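Local coordinates for transcriptional regulator, Crp/Fnr family (Eubacterium rectale ATCC 33656, PDB 3DV8), which probably binds a small effector in a cyclic nucleotide-binding-type domain and regulates transcription through a helix-turn-helix DNA-binding domain, at residues L69-D74 and L156-S161. Residues are numbered along the deposited sequence; the frame is centred on the assembly and turned at random.
Sequences LYRLFD and LLEETS
A salt-bridge network links the edge strand of the cyclic nucleotide-binding domain to helix 148-163 in the region of the Crp-like helix-turn-helix domain: R71, on strand 66-72, reaches across to E158 and E159, neighbours on that helix. The two backbones stay well apart, 11.0 Å between the CA atoms of R71 and E158, and long side chains bridge the distance. With CG anti to its own carbonyl carbon (chi1 -78°) and the chain stretched from CG to NE, R71 carries its guanidinium up to the helix. NH1 of R71 meets OE2 of E158 at 3.3 Å, a weak hydrogen bond within a salt bridge. This oxygen comes in edge-on to the guanidinium, while the E158 carboxylate is turned steeply, 78° from the guanidinium plane; OE2 of E158 is its nearer oxygen to NH1 of R71, with OE1 of E158 at 4.0 Å. NH2 of R71 forms the second salt bridge, 3.3 Å to OE1 of E159, which approaches obliquely on a kinked chain (chi2 -74°) and is also 3.5 Å from NH1 of R71. The third nitrogen, NE, is paired with E98, so three carboxylates gather at one guanidinium, probably steadying its positive charge. F155 and I162 of the same helix also touch the R71 side chain, and Q54 packs against it from the strand's own domain. A methionine in its place would probably leave E98, E158 and E159 without their shared positive partner, weakening the hold between the domains. Few residues and 154 Å² of buried surface make this a small, mainly electrostatic interdomain contact, joining the effector-domain beta-roll to the DNA-binding domain of a Crp/Fnr-type regulator.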
loop_
_atom_site.group_PDB
_atom_site.type_symbol
_atom_site.label_atom_id
_atom_site.label_comp_id
_atom_site.label_asym_id
_atom_site.label_seq_id
_atom_site.Cartn_x
_atom_site.Cartn_y
_atom_site.Cartn_z
ATOM N N LEU A 69 4.832 -5.012 -7.300
ATOM C CA LEU A 69 3.733 -4.703 -6.398
ATOM C C LEU A 69 2.636 -5.762 -6.564
ATOM O O LEU A 69 2.168 -6.335 -5.584
ATOM C CB LEU A 69 3.196 -3.292 -6.643
ATOM C CG LEU A 69 4.200 -2.143 -6.459
ATOM C CD1 LEU A 69 3.483 -0.818 -6.637
ATOM C CD2 LEU A 69 4.884 -2.175 -5.100
ATOM N N TYR A 70 2.238 -6.016 -7.804
ATOM C CA TYR A 70 1.217 -7.018 -8.119
ATOM C C TYR A 70 1.247 -7.322 -9.605
ATOM O O TYR A 70 1.892 -6.607 -10.384
ATOM C CB TYR A 70 -0.188 -6.514 -7.727
ATOM C CG TYR A 70 -0.553 -5.180 -8.349
ATOM C CD1 TYR A 70 -1.154 -5.114 -9.612
ATOM C CD2 TYR A 70 -0.279 -3.975 -7.676
ATOM C CE1 TYR A 70 -1.466 -3.888 -10.203
ATOM C CE2 TYR A 70 -0.597 -2.737 -8.247
ATOM C CZ TYR A 70 -1.185 -2.701 -9.520
ATOM O OH TYR A 70 -1.507 -1.494 -10.096
ATOM N N ARG A 71 0.527 -8.374 -9.979
ATOM C CA ARG A 71 0.354 -8.780 -11.369
ATOM C C ARG A 71 -1.131 -8.738 -11.742
ATOM O O ARG A 71 -2.004 -8.995 -10.905
ATOM C CB ARG A 71 0.919 -10.178 -11.595
ATOM C CG ARG A 71 2.435 -10.228 -11.713
ATOM C CD ARG A 71 2.909 -11.672 -11.607
ATOM N NE ARG A 71 4.215 -11.950 -12.207
ATOM C CZ ARG A 71 4.889 -13.098 -12.064
ATOM N NH1 ARG A 71 4.463 -14.078 -11.262
ATOM N NH2 ARG A 71 6.048 -13.255 -12.689
ATOM N N LEU A 72 -1.388 -8.396 -13.005
ATOM C CA LEU A 72 -2.726 -8.366 -13.588
ATOM C C LEU A 72 -2.758 -9.441 -14.689
ATOM O O LEU A 72 -1.831 -9.525 -15.502
ATOM C CB LEU A 72 -3.028 -6.977 -14.154
ATOM C CG LEU A 72 -2.968 -5.780 -13.195
ATOM C CD1 LEU A 72 -3.222 -4.515 -13.985
ATOM C CD2 LEU A 72 -3.978 -5.898 -12.048
ATOM N N PHE A 73 -3.816 -10.260 -14.689
ATOM C CA PHE A 73 -4.013 -11.377 -15.646
ATOM C C PHE A 73 -5.263 -11.132 -16.511
ATOM O O PHE A 73 -5.798 -10.021 -16.504
ATOM C CB PHE A 73 -4.128 -12.687 -14.855
ATOM C CG PHE A 73 -2.935 -12.976 -14.006
ATOM C CD1 PHE A 73 -1.800 -13.575 -14.565
ATOM C CD2 PHE A 73 -2.932 -12.646 -12.650
ATOM C CE1 PHE A 73 -0.675 -13.856 -13.783
ATOM C CE2 PHE A 73 -1.812 -12.920 -11.845
ATOM C CZ PHE A 73 -0.678 -13.529 -12.410
ATOM N N ASP A 74 -5.706 -12.149 -17.264
ATOM C CA ASP A 74 -6.927 -12.071 -18.102
ATOM C C ASP A 74 -8.104 -11.612 -17.238
ATOM O O ASP A 74 -8.247 -12.093 -16.121
ATOM C CB ASP A 74 -7.285 -13.437 -18.740
ATOM C CG ASP A 74 -6.177 -14.002 -19.645
ATOM O OD1 ASP A 74 -5.033 -13.504 -19.612
ATOM O OD2 ASP A 74 -6.443 -14.960 -20.394
ATOM N N LEU A 156 8.671 -19.126 -6.606
ATOM C CA LEU A 156 8.842 -20.320 -7.456
ATOM C C LEU A 156 7.532 -21.105 -7.618
ATOM O O LEU A 156 7.237 -21.573 -8.712
ATOM C CB LEU A 156 9.973 -21.224 -6.950
ATOM C CG LEU A 156 11.404 -20.662 -6.976
ATOM C CD1 LEU A 156 12.379 -21.687 -6.368
ATOM C CD2 LEU A 156 11.857 -20.233 -8.380
ATOM N N LEU A 157 6.746 -21.202 -6.538
ATOM C CA LEU A 157 5.411 -21.834 -6.569
ATOM C C LEU A 157 4.387 -21.005 -7.385
ATOM O O LEU A 157 3.516 -21.578 -8.049
ATOM C CB LEU A 157 4.896 -22.102 -5.145
ATOM C CG LEU A 157 5.682 -23.160 -4.355
ATOM C CD1 LEU A 157 5.407 -23.069 -2.877
ATOM C CD2 LEU A 157 5.397 -24.571 -4.878
ATOM N N GLU A 158 4.493 -19.674 -7.347
ATOM C CA GLU A 158 3.605 -18.821 -8.142
ATOM C C GLU A 158 3.910 -18.961 -9.625
ATOM O O GLU A 158 2.983 -19.207 -10.403
ATOM C CB GLU A 158 3.703 -17.340 -7.760
ATOM C CG GLU A 158 2.614 -16.445 -8.426
ATOM C CD GLU A 158 2.834 -14.945 -8.230
ATOM O OE1 GLU A 158 3.669 -14.529 -7.400
ATOM O OE2 GLU A 158 2.149 -14.171 -8.922
ATOM N N GLU A 159 5.179 -18.778 -10.015
ATOM C CA GLU A 159 5.575 -18.876 -11.440
ATOM C C GLU A 159 5.247 -20.218 -12.081
ATOM O O GLU A 159 4.784 -20.245 -13.226
ATOM C CB GLU A 159 7.055 -18.547 -11.697
ATOM C CG GLU A 159 7.391 -17.084 -11.901
ATOM C CD GLU A 159 6.968 -16.507 -13.249
ATOM O OE1 GLU A 159 5.761 -16.395 -13.525
ATOM O OE2 GLU A 159 7.849 -16.084 -14.021
ATOM N N THR A 160 5.488 -21.308 -11.350
ATOM C CA THR A 160 5.150 -22.643 -11.840
ATOM C C THR A 160 3.630 -22.801 -12.055
ATOM O O THR A 160 3.223 -23.460 -13.017
ATOM C CB THR A 160 5.749 -23.780 -10.962
ATOM O OG1 THR A 160 5.415 -23.563 -9.592
ATOM C CG2 THR A 160 7.266 -23.820 -11.097
ATOM N N SER A 161 2.807 -22.179 -11.202
ATOM C CA SER A 161 1.332 -22.200 -11.376
ATOM C C SER A 161 0.888 -21.406 -12.601
ATOM O O SER A 161 0.042 -21.878 -13.363
ATOM C CB SER A 161 0.597 -21.669 -10.142
ATOM O OG SER A 161 0.818 -22.528 -9.046
#